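PDB 4F1V: putative alkaline phosphatase from Pseudomonas fluorescens, which binds phosphate with high affinity in the periplasm as a venus-flytrap protein and probably hands it to a PstSACB-type ABC importer. Local coordinates for residues V95-F99 with A223-V229; P136-R142 with G203-Y207; M208-F212 with A331-V335; A218-D222 with V240-A244. One frame throughout, in Å; residues are numbered along the deposited sequence. Where two conformers were deposited one is given.

Interaction 1. Residues V95-F99 with A223-V229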
loop_
_atom_site.group_PDB
_atom_site.type_symbol
_atom_site.label_atom_id
_atom_site.label_comp_id
_atom_site.label_asym_id
_atom_site.label_seq_id
_atom_site.Cartn_x
_atom_site.Cartn_y
_atom_site.Cartn_z
ATOM N N VAL A 95 6.399 4.614 -3.903
ATOM C CA VAL A 95 6.144 3.723 -4.999
ATOM C C VAL A 95 7.322 3.888 -5.986
ATOM O O VAL A 95 7.529 5.004 -6.511
ATOM C CB VAL A 95 4.802 4.008 -5.705
ATOM C CG1 VAL A 95 4.635 3.054 -6.907
ATOM C CG2 VAL A 95 3.650 3.908 -4.732
ATOM N N ALA A 96 8.091 2.828 -6.155
ATOM C CA ALA A 96 9.307 2.837 -6.990
ATOM C C ALA A 96 8.963 2.492 -8.477
ATOM O O ALA A 96 7.939 1.865 -8.732
ATOM C CB ALA A 96 10.294 1.811 -6.412
ATOM N N ILE A 97 9.894 2.869 -9.342
ATOM C CA ILE A 97 9.774 2.655 -10.778
ATOM C C ILE A 97 11.011 1.855 -11.254
ATOM O O ILE A 97 11.935 2.402 -11.869
ATOM C CB ILE A 97 9.639 3.997 -11.546
ATOM C CG1 ILE A 97 8.496 4.869 -10.987
ATOM C CG2 ILE A 97 9.396 3.726 -13.047
ATOM C CD1 ILE A 97 7.114 4.305 -11.027
ATOM N N PRO A 98 11.045 0.538 -10.941
ATOM C CA PRO A 98 12.147 -0.296 -11.414
ATOM C C PRO A 98 11.964 -0.586 -12.924
ATOM O O PRO A 98 10.864 -0.644 -13.434
ATOM C CB PRO A 98 12.049 -1.554 -10.556
ATOM C CG PRO A 98 10.538 -1.669 -10.321
ATOM C CD PRO A 98 10.077 -0.240 -10.152
ATOM N N PHE A 99 13.122 -0.839 -13.570
ATOM C CA PHE A 99 13.120 -1.138 -14.978
ATOM C C PHE A 99 14.291 -2.065 -15.327
ATOM O O PHE A 99 15.273 -2.119 -14.577
ATOM C CB PHE A 99 13.155 0.141 -15.843
ATOM C CG PHE A 99 14.404 0.976 -15.639
ATOM C CD1 PHE A 99 15.550 0.765 -16.394
ATOM C CD2 PHE A 99 14.478 1.971 -14.636
ATOM C CE1 PHE A 99 16.709 1.478 -16.182
ATOM C CE2 PHE A 99 15.628 2.668 -14.414
ATOM C CZ PHE A 99 16.764 2.439 -15.181
ATOM N N ALA A 223 20.242 4.300 -10.241
ATOM C CA ALA A 223 19.389 4.814 -11.328
ATOM C C ALA A 223 19.617 4.131 -12.703
ATOM O O ALA A 223 19.025 4.543 -13.671
ATOM C CB ALA A 223 19.520 6.308 -11.444
ATOM N N THR A 224 20.466 3.090 -12.732
ATOM C CA THR A 224 20.573 2.202 -13.853
ATOM C C THR A 224 19.504 1.084 -13.807
ATOM O O THR A 224 19.413 0.307 -14.733
ATOM C CB THR A 224 21.967 1.633 -14.059
ATOM O OG1 THR A 224 22.188 0.568 -13.140
ATOM C CG2 THR A 224 23.007 2.704 -14.004
ATOM N N LYS A 225 18.822 0.970 -12.635
ATOM C CA LYS A 225 17.821 -0.067 -12.330
ATOM C C LYS A 225 16.514 0.439 -11.751
ATOM O O LYS A 225 15.471 -0.255 -11.929
ATOM C CB LYS A 225 18.445 -1.082 -11.307
ATOM C CG LYS A 225 19.676 -1.766 -11.873
ATOM C CD LYS A 225 20.295 -2.738 -10.903
ATOM C CE LYS A 225 21.361 -3.615 -11.511
ATOM N NZ LYS A 225 20.763 -4.572 -12.540
ATOM N N VAL A 226 16.521 1.561 -11.043
ATOM C CA VAL A 226 15.328 2.117 -10.369
ATOM C C VAL A 226 15.330 3.597 -10.741
ATOM O O VAL A 226 16.283 4.327 -10.383
ATOM C CB VAL A 226 15.338 1.858 -8.872
ATOM C CG1 VAL A 226 14.132 2.539 -8.196
ATOM C CG2 VAL A 226 15.353 0.384 -8.543
ATOM N N ALA A 227 14.324 4.050 -11.455
ATOM C CA ALA A 227 14.383 5.399 -11.993
ATOM C C ALA A 227 14.283 6.452 -10.875
ATOM O O ALA A 227 13.483 6.320 -9.944
ATOM C CB ALA A 227 13.262 5.628 -12.982
ATOM N N ARG A 228 15.081 7.510 -11.017
ATOM C CA ARG A 228 14.757 8.731 -10.301
ATOM C C ARG A 228 13.450 9.302 -10.869
ATOM O O ARG A 228 13.124 9.061 -12.024
ATOM C CB ARG A 228 15.910 9.736 -10.411
ATOM C CG ARG A 228 17.222 9.247 -9.772
ATOM C CD ARG A 228 18.432 10.062 -10.254
ATOM N NE ARG A 228 19.645 9.525 -9.670
ATOM C CZ ARG A 228 20.865 9.897 -10.099
ATOM N NH1 ARG A 228 20.962 10.849 -11.045
ATOM N NH2 ARG A 228 21.929 9.336 -9.519
ATOM N N VAL A 229 12.729 10.094 -10.033
ATOM C CA VAL A 229 11.561 10.812 -10.491
ATOM C C VAL A 229 11.642 12.240 -9.986
ATOM O O VAL A 229 11.968 12.482 -8.829
ATOM C CB VAL A 229 10.215 10.133 -10.041
ATOM C CG1 VAL A 229 9.029 10.918 -10.535
ATOM C CG2 VAL A 229 10.155 8.690 -10.510
HETATM O O HOH W 1 11.477 5.059 -8.598
HETATM O O HOH W 2 17.869 -1.879 -15.622
#

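Interaction 2. Residues P136-R142 with G203-Y207. With PI (hydrogenphosphate ion), chain B.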
loop_
_atom_site.group_PDB
_atom_site.type_symbol
_atom_site.label_atom_id
_atom_site.label_comp_id
_atom_site.label_asym_id
_atom_site.label_seq_id
_atom_site.Cartn_x
_atom_site.Cartn_y
_atom_site.Cartn_z
ATOM N N PRO A 136 12.564 -0.058 -27.727
ATOM C CA PRO A 136 11.152 -0.022 -27.275
ATOM C C PRO A 136 11.052 -0.145 -25.764
ATOM O O PRO A 136 11.927 -0.731 -25.113
ATOM C CB PRO A 136 10.538 -1.282 -27.863
ATOM C CG PRO A 136 11.695 -2.238 -28.207
ATOM C CD PRO A 136 12.851 -1.271 -28.527
ATOM N N ILE A 137 9.998 0.469 -25.201
ATOM C CA ILE A 137 9.582 0.280 -23.806
ATOM C C ILE A 137 8.373 -0.687 -23.777
ATOM O O ILE A 137 7.418 -0.497 -24.515
ATOM C CB ILE A 137 9.152 1.611 -23.165
ATOM C CG1 ILE A 137 10.249 2.651 -23.214
ATOM C CG2 ILE A 137 8.610 1.387 -21.736
ATOM C CD1 ILE A 137 9.830 4.027 -22.753
ATOM N N VAL A 138 8.430 -1.694 -22.923
ATOM C CA VAL A 138 7.295 -2.533 -22.558
ATOM C C VAL A 138 6.903 -2.257 -21.073
ATOM O O VAL A 138 7.749 -2.326 -20.156
ATOM C CB VAL A 138 7.644 -3.974 -22.847
ATOM C CG1 VAL A 138 6.595 -4.931 -22.267
ATOM C CG2 VAL A 138 7.777 -4.162 -24.388
ATOM N N VAL A 139 5.630 -1.873 -20.886
ATOM C CA VAL A 139 5.117 -1.637 -19.539
ATOM C C VAL A 139 4.579 -2.973 -18.965
ATOM O O VAL A 139 3.802 -3.653 -19.604
ATOM C CB VAL A 139 3.981 -0.593 -19.629
ATOM C CG1 VAL A 139 3.259 -0.486 -18.271
ATOM C CG2 VAL A 139 4.582 0.752 -20.040
ATOM N N VAL A 140 4.983 -3.259 -17.730
ATOM C CA VAL A 140 4.455 -4.390 -16.963
ATOM C C VAL A 140 3.546 -3.824 -15.859
ATOM O O VAL A 140 3.864 -2.806 -15.243
ATOM C CB VAL A 140 5.592 -5.233 -16.321
ATOM C CG1 VAL A 140 5.008 -6.470 -15.634
ATOM C CG2 VAL A 140 6.619 -5.646 -17.368
ATOM N N TYR A 141 2.390 -4.434 -15.633
ATOM C CA TYR A 141 1.396 -3.946 -14.687
ATOM C C TYR A 141 0.760 -5.141 -13.973
ATOM O O TYR A 141 0.860 -6.279 -14.381
ATOM C CB TYR A 141 0.370 -3.042 -15.359
ATOM C CG TYR A 141 -0.544 -3.807 -16.296
ATOM C CD1 TYR A 141 -1.778 -4.274 -15.865
ATOM C CD2 TYR A 141 -0.159 -4.076 -17.598
ATOM C CE1 TYR A 141 -2.626 -4.991 -16.671
ATOM C CE2 TYR A 141 -0.962 -4.855 -18.416
ATOM C CZ TYR A 141 -2.203 -5.309 -17.984
ATOM O OH TYR A 141 -3.046 -6.054 -18.801
ATOM N N ARG A 142 0.040 -4.823 -12.873
ATOM C CA ARG A 142 -0.610 -5.864 -12.066
ATOM C C ARG A 142 -1.930 -6.291 -12.677
ATOM O O ARG A 142 -2.825 -5.460 -12.908
ATOM C CB ARG A 142 -0.810 -5.346 -10.606
ATOM C CG ARG A 142 0.493 -5.222 -9.842
ATOM C CD ARG A 142 1.019 -6.573 -9.374
ATOM N NE ARG A 142 0.159 -7.181 -8.353
ATOM C CZ ARG A 142 0.163 -6.789 -7.081
ATOM N NH1 ARG A 142 1.078 -5.915 -6.625
ATOM N NH2 ARG A 142 -0.747 -7.300 -6.248
ATOM N N GLY A 203 13.945 -4.054 -21.852
ATOM C CA GLY A 203 13.313 -2.781 -21.992
ATOM C C GLY A 203 11.990 -2.589 -21.222
ATOM O O GLY A 203 11.195 -1.728 -21.602
ATOM N N ARG A 204 11.797 -3.362 -20.160
ATOM C CA ARG A 204 10.555 -3.346 -19.375
ATOM C C ARG A 204 10.631 -2.379 -18.241
ATOM O O ARG A 204 11.712 -2.117 -17.678
ATOM C CB ARG A 204 10.211 -4.792 -18.918
ATOM C CG ARG A 204 9.822 -5.673 -20.086
ATOM C CD ARG A 204 9.450 -7.074 -19.676
ATOM N NE ARG A 204 9.063 -7.819 -20.897
ATOM C CZ ARG A 204 8.363 -8.945 -20.871
ATOM N NH1 ARG A 204 8.069 -9.586 -19.775
ATOM N NH2 ARG A 204 7.985 -9.434 -22.019
ATOM N N ILE A 205 9.485 -1.846 -17.831
ATOM C CA ILE A 205 9.388 -0.868 -16.746
ATOM C C ILE A 205 8.063 -1.131 -15.988
ATOM O O ILE A 205 7.092 -1.580 -16.581
ATOM C CB ILE A 205 9.429 0.606 -17.309
ATOM C CG1 ILE A 205 9.561 1.629 -16.183
ATOM C CG2 ILE A 205 8.268 0.893 -18.245
ATOM C CD1 ILE A 205 10.096 2.957 -16.721
ATOM N N THR A 206 8.031 -0.810 -14.705
ATOM C CA THR A 206 6.801 -1.001 -13.903
ATOM C C THR A 206 6.811 -0.029 -12.711
ATOM O O THR A 206 7.721 0.782 -12.563
ATOM C CB THR A 206 6.680 -2.479 -13.460
ATOM O OG1 THR A 206 5.358 -2.740 -12.979
ATOM C CG2 THR A 206 7.653 -2.840 -12.386
ATOM N N TYR A 207 5.756 -0.189 -11.892
ATOM C CA TYR A 207 5.597 0.486 -10.615
ATOM C C TYR A 207 5.574 -0.590 -9.532
ATOM O O TYR A 207 5.101 -1.710 -9.761
ATOM C CB TYR A 207 4.293 1.340 -10.597
ATOM C CG TYR A 207 3.051 0.529 -10.891
ATOM C CD1 TYR A 207 2.296 -0.020 -9.864
ATOM C CD2 TYR A 207 2.683 0.251 -12.205
ATOM C CE1 TYR A 207 1.180 -0.819 -10.127
ATOM C CE2 TYR A 207 1.558 -0.533 -12.461
ATOM C CZ TYR A 207 0.807 -1.062 -11.451
ATOM O OH TYR A 207 -0.265 -1.877 -11.731
HETATM P P PI B . -0.736 -5.230 -3.373
HETATM O O1 PI B . -2.244 -5.099 -3.155
HETATM O O2 PI B . -0.321 -6.695 -3.525
HETATM O O3 PI B . -0.298 -4.393 -4.581
HETATM O O4 PI B . -0.014 -4.691 -2.106
#

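Interaction 3. Residues M208-F212 with A331-V335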
loop_
_atom_site.group_PDB
_atom_site.type_symbol
_atom_site.label_atom_id
_atom_site.label_comp_id
_atom_site.label_asym_id
_atom_site.label_seq_id
_atom_site.Cartn_x
_atom_site.Cartn_y
_atom_site.Cartn_z
ATOM N N MET A 208 6.113 -0.273 -8.329
ATOM C CA MET A 208 6.434 -1.389 -7.415
ATOM C C MET A 208 6.657 -0.942 -5.980
ATOM O O MET A 208 7.233 0.128 -5.702
ATOM C CB MET A 208 7.740 -2.049 -7.926
ATOM C CG MET A 208 8.203 -3.306 -7.229
ATOM S SD MET A 208 6.976 -4.641 -7.129
ATOM C CE MET A 208 6.619 -4.855 -8.851
ATOM N N SER A 209 6.279 -1.835 -5.069
ATOM C CA SER A 209 6.730 -1.773 -3.685
ATOM C C SER A 209 8.228 -1.444 -3.596
ATOM O O SER A 209 9.020 -2.094 -4.301
ATOM C CB SER A 209 6.528 -3.159 -3.021
ATOM O OG SER A 209 7.138 -3.215 -1.791
ATOM N N PRO A 210 8.648 -0.543 -2.711
ATOM C CA PRO A 210 10.078 -0.255 -2.621
ATOM C C PRO A 210 10.862 -1.410 -2.053
ATOM O O PRO A 210 12.083 -1.484 -2.261
ATOM C CB PRO A 210 10.119 1.003 -1.751
ATOM C CG PRO A 210 8.876 0.865 -0.886
ATOM C CD PRO A 210 7.836 0.287 -1.806
ATOM N N ASP A 211 10.203 -2.327 -1.362
ATOM C CA ASP A 211 10.915 -3.562 -0.957
ATOM C C ASP A 211 11.281 -4.392 -2.176
ATOM O O ASP A 211 12.429 -4.633 -2.516
ATOM C CB ASP A 211 10.048 -4.369 0.012
ATOM C CG ASP A 211 10.678 -5.737 0.280
ATOM O OD1 ASP A 211 9.951 -6.733 0.313
ATOM O OD2 ASP A 211 11.953 -5.768 0.413
ATOM N N PHE A 212 10.296 -4.818 -2.963
ATOM C CA PHE A 212 10.529 -5.679 -4.078
ATOM C C PHE A 212 11.247 -4.999 -5.288
ATOM O O PHE A 212 11.761 -5.695 -6.181
ATOM C CB PHE A 212 9.232 -6.339 -4.541
ATOM C CG PHE A 212 8.691 -7.333 -3.496
ATOM C CD1 PHE A 212 9.377 -8.525 -3.208
ATOM C CD2 PHE A 212 7.588 -7.014 -2.730
ATOM C CE1 PHE A 212 8.912 -9.398 -2.236
ATOM C CE2 PHE A 212 7.104 -7.935 -1.798
ATOM C CZ PHE A 212 7.794 -9.112 -1.517
ATOM N N ALA A 331 13.800 -1.635 7.662
ATOM C CA ALA A 331 14.587 -2.626 6.972
ATOM C C ALA A 331 13.910 -3.146 5.705
ATOM O O ALA A 331 14.595 -3.767 4.890
ATOM C CB ALA A 331 14.823 -3.820 7.889
ATOM N N ASN A 332 12.583 -2.965 5.606
ATOM C CA ASN A 332 11.848 -3.378 4.445
ATOM C C ASN A 332 11.400 -2.181 3.552
ATOM O O ASN A 332 10.491 -2.295 2.731
ATOM C CB ASN A 332 10.626 -4.261 4.825
ATOM C CG ASN A 332 11.108 -5.581 5.404
ATOM O OD1 ASN A 332 11.419 -6.482 4.673
ATOM N ND2 ASN A 332 11.203 -5.667 6.754
ATOM N N ALA A 333 12.149 -1.056 3.674
ATOM C CA ALA A 333 12.058 0.098 2.815
ATOM C C ALA A 333 10.817 0.972 3.040
ATOM O O ALA A 333 10.425 1.731 2.199
ATOM C CB ALA A 333 12.165 -0.255 1.314
ATOM N N PHE A 334 10.289 0.903 4.292
ATOM C CA PHE A 334 9.093 1.656 4.659
ATOM C C PHE A 334 9.411 2.720 5.722
ATOM O O PHE A 334 10.480 2.753 6.331
ATOM C CB PHE A 334 7.971 0.681 5.122
ATOM C CG PHE A 334 7.637 -0.370 4.094
ATOM C CD1 PHE A 334 7.247 -0.012 2.809
ATOM C CD2 PHE A 334 7.673 -1.710 4.435
ATOM C CE1 PHE A 334 6.944 -0.992 1.853
ATOM C CE2 PHE A 334 7.374 -2.673 3.505
ATOM C CZ PHE A 334 7.014 -2.302 2.226
ATOM N N VAL A 335 8.373 3.559 5.932
ATOM C CA VAL A 335 8.489 4.691 6.861
ATOM C C VAL A 335 7.640 4.436 8.108
ATOM O O VAL A 335 6.406 4.294 8.006
ATOM C CB VAL A 335 8.033 6.006 6.176
ATOM C CG1 VAL A 335 8.156 7.171 7.130
ATOM C CG2 VAL A 335 8.830 6.297 4.915
HETATM O O HOH W 3 13.000 -7.158 2.500
#

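Interaction 4. Residues A218-D222 with V240-A244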
loop_
_atom_site.group_PDB
_atom_site.type_symbol
_atom_site.label_atom_id
_atom_site.label_comp_id
_atom_site.label_asym_id
_atom_site.label_seq_id
_atom_site.Cartn_x
_atom_site.Cartn_y
_atom_site.Cartn_z
ATOM N N ALA A 218 20.100 -0.257 -0.812
ATOM C CA ALA A 218 20.931 0.678 -1.608
ATOM C C ALA A 218 20.572 0.615 -3.055
ATOM O O ALA A 218 20.818 1.557 -3.840
ATOM C CB ALA A 218 22.401 0.397 -1.398
ATOM N N GLY A 219 20.042 -0.544 -3.539
ATOM C CA GLY A 219 19.638 -0.631 -4.878
ATOM C C GLY A 219 18.556 0.329 -5.345
ATOM O O GLY A 219 18.421 0.631 -6.534
ATOM N N LEU A 220 17.783 0.842 -4.412
ATOM C CA LEU A 220 16.818 1.895 -4.756
ATOM C C LEU A 220 17.493 3.155 -5.273
ATOM O O LEU A 220 16.852 3.955 -5.974
ATOM C CB LEU A 220 15.901 2.231 -3.553
ATOM C CG LEU A 220 14.976 1.066 -3.100
ATOM C CD1 LEU A 220 14.188 1.466 -1.870
ATOM C CD2 LEU A 220 14.046 0.622 -4.187
ATOM N N ASP A 221 18.747 3.385 -4.925
ATOM C CA ASP A 221 19.533 4.535 -5.364
ATOM C C ASP A 221 20.308 4.285 -6.643
ATOM O O ASP A 221 20.986 5.199 -7.148
ATOM C CB ASP A 221 20.521 4.959 -4.303
ATOM C CG ASP A 221 19.837 5.505 -3.065
ATOM O OD1 ASP A 221 18.898 6.316 -3.164
ATOM O OD2 ASP A 221 20.280 5.097 -1.956
ATOM N N ASP A 222 20.207 3.088 -7.212
ATOM C CA ASP A 222 20.900 2.763 -8.480
ATOM C C ASP A 222 20.009 3.109 -9.657
ATOM O O ASP A 222 19.089 2.346 -9.985
ATOM C CB ASP A 222 21.279 1.300 -8.483
ATOM C CG ASP A 222 22.077 0.891 -9.726
ATOM O OD1 ASP A 222 22.190 1.713 -10.656
ATOM O OD2 ASP A 222 22.618 -0.220 -9.712
ATOM N N VAL A 240 15.013 12.409 -7.740
ATOM C CA VAL A 240 15.672 11.645 -6.676
ATOM C C VAL A 240 15.021 10.243 -6.722
ATOM O O VAL A 240 14.051 9.935 -7.402
ATOM C CB VAL A 240 15.545 12.309 -5.256
ATOM C CG1 VAL A 240 16.063 13.766 -5.308
ATOM C CG2 VAL A 240 14.030 12.273 -4.856
ATOM N N SER A 241 15.645 9.449 -5.856
ATOM C CA SER A 241 15.289 8.029 -5.752
ATOM C C SER A 241 14.097 7.765 -4.802
ATOM O O SER A 241 13.777 8.610 -3.960
ATOM C CB SER A 241 16.473 7.208 -5.229
ATOM O OG SER A 241 16.511 7.398 -3.817
ATOM N N PRO A 242 13.500 6.568 -4.866
ATOM C CA PRO A 242 12.366 6.222 -3.993
ATOM C C PRO A 242 12.791 5.630 -2.665
ATOM O O PRO A 242 11.987 4.996 -1.960
ATOM C CB PRO A 242 11.609 5.187 -4.838
ATOM C CG PRO A 242 12.701 4.458 -5.602
ATOM C CD PRO A 242 13.664 5.597 -5.993
ATOM N N ALA A 243 14.039 5.840 -2.259
ATOM C CA ALA A 243 14.462 5.461 -0.906
ATOM C C ALA A 243 13.514 6.041 0.129
ATOM O O ALA A 243 13.015 7.159 -0.024
ATOM C CB ALA A 243 15.866 5.915 -0.672
ATOM N N ALA A 244 13.283 5.313 1.208
ATOM C CA ALA A 244 12.385 5.781 2.272
ATOM C C ALA A 244 12.761 7.132 2.800
ATOM O O ALA A 244 11.878 7.942 3.123
ATOM C CB ALA A 244 12.321 4.719 3.394
#

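Interaction 1. Residues V95-F99 with A223-V229
The F99 ring lies across the backbone of 223-226, with K225 C standing 3.6 Å above the ring plane toward its rim. In this flytrap fold the two segments share a single backbone bridge, P98 with V226, their CA atoms 4.1 Å apart. Two backbone bonds flank it: A227 N donates to I97 O at 2.9 Å and nearly straight (177°), while F99 N donates to K225 O. Pairing runs I97-A227, P98-V226, F99-K225, which means the two chains travel in opposite senses.

CG of F99 lies between its own backbone N and carbonyl carbon (chi1 62°), and this torsion places the ring against the 223-226 loop. A223 O reaches CZ near the ring plane at 3.4 Å, and A227 N also sits at the edge, beside CE2. T224 O approaches CE1 obliquely. Beyond the bridge, I97 and V229 cross at about a right angle, CG1 to CG2, and P98 CB rests near V226 CG2. W125 and V107 add to the surroundings of F99, while L109 of strand 108-109 packs on I97 and A227.

A water bridges the backbones at the I97 end and supplies bonds the two backbones do not make directly there: it accepts from I97 N at 2.8 Å and donates to A227 O at 2.7 Å.

Interaction 2. Residues P136-R142 with G203-Y207
R142, the last residue of strand 138-142, which runs parallel to 204-205 in a mixed sheet, starts beside Y207: its CB is 3.7 Å from the tyrosine OH, and CG also lies near that oxygen. From there the chain bends twice (chi2 -77°, chi3 -67°) and carries the guanidinium away from Y207 to the bound hydrogenphosphate. NH2 donates to O2 at 2.8 Å, with O2 in the guanidinium plane, and NH1 donates to O3 at 2.9 Å along a more bent path. E144 also makes a salt bridge with NH2, which would further limit the group's rotation.

The pairing V138-R204 and V139-I205 is documented by V138 N to G203 O, I205 N to V138 O and V140 N to I205 O. G203 and R204 both face N100, forming a G1 bulge on the other edge of their strand.

V138 and R204 lie side by side, CB to CG. Y207 OH, which also bonds T149, accepts a bond from R142 N at 3.2 Å and so fixes the backbone of the residue that grips the phosphate. At V140 the T206 hydroxyl donates to V140 O at 2.7 Å, from 55° above the carbonyl plane.

Interaction 3. Residues M208-F212 with A331-V335
P210 forms the close-packed half of this contact, wedged against A333 and F334. Its CB is 3.9 Å from A333 CB, and its CG touches both A333 O, at 3.6 Å, and F334 CE1, at 3.8 Å; the proline and the phenylalanine side chain cross at about a right angle. A333, whose methyl meets P210, is the positive-phi residue (74°) of the Schellman motif ending helix 326-331. CG of F334 is anti to its carbonyl carbon (chi1 -56°), which brings the ring back over the helix end, where N332 O lies 3.2 Å above one face.

The other half is more solvent-exposed, and its side-chain ends meet through water. D211 and N332 each have two deposited conformers, and in those described a water donates to D211 OD2 at 2.7 Å and to N332 OD1 at 2.8 Å; N332 ND2 bonds A328 O. The closest direct approach there is D211 CB to N332 O, at 3.4 Å.

S209 OG accepts a weak bond from D211 N and also bonds L10 O, whose residue lines the phosphate pocket. The contact thus sits between strand 85-94, where T93 meets both P210 and F334, and helix 12-15, where A13 meets D211 and N332.

Interaction 4. Residues A218-D222 with V240-A244
L220 and D221 meet S241, P242 and A243 from a pair of overlapping beta turns. The evidence is two successive backbone bonds, D221 N to A218 O and D222 N to G219 O, with helical angles at 218-220 but no regular helix. A218 and G219 thus open the turn, and the contact begins at L220.

L220 points toward the other segment with an extended side chain (chi2 176°). CD1 reaches A243 CA at 4.1 Å, and CD2 lies near P242 CG at 4.3 Å. Its carbonyl oxygen also packs there, 3.4 Å from S241 CB and 3.6 Å from P242 CD. Next comes D221, whose carboxylate swings over to S241: the hydroxyl OG donates to OD1 at 2.7 Å, arriving nearly along the C-O axis. The same OD1 is 3.9 Å from A243 CB. D222 then turns away, its OD1 bonding T224.

P242 has partners beyond L220: A96 and V226 pack on the same CG, and S94 OG bonds P242 O. S241 OG, set between its own backbone N and carbonyl carbon (chi1 79°), does double duty: besides donating to D221, it accepts A243 N in an ST turn, a weak bond of 3.3 Å.

In the fold
Interaction 1 is the hub: the centres of interactions 4, 2 and 3 lie 8, 11 and 13 Å from its own. Interactions 3 and 4 are 10 Å apart, while 2 is 19 Å from both. Residues 95-99 lead from strand 85-94 of the five-stranded sheet to strand 99-100 of the four-stranded sheet that contains interaction 2, a layout consistent with an inter-lobe crossing in a flytrap protein. Probable backbone bonds tie it to its neighbours, P98 O to T206 N and A96 N to M208 O. Along the chain interaction 2 nests inside interaction 1, and 4 inside 3, while 1 crosses both 3 and 4. Since 203-207 continues into 208-212, it leads from the sheet bearing R142 to 331-335.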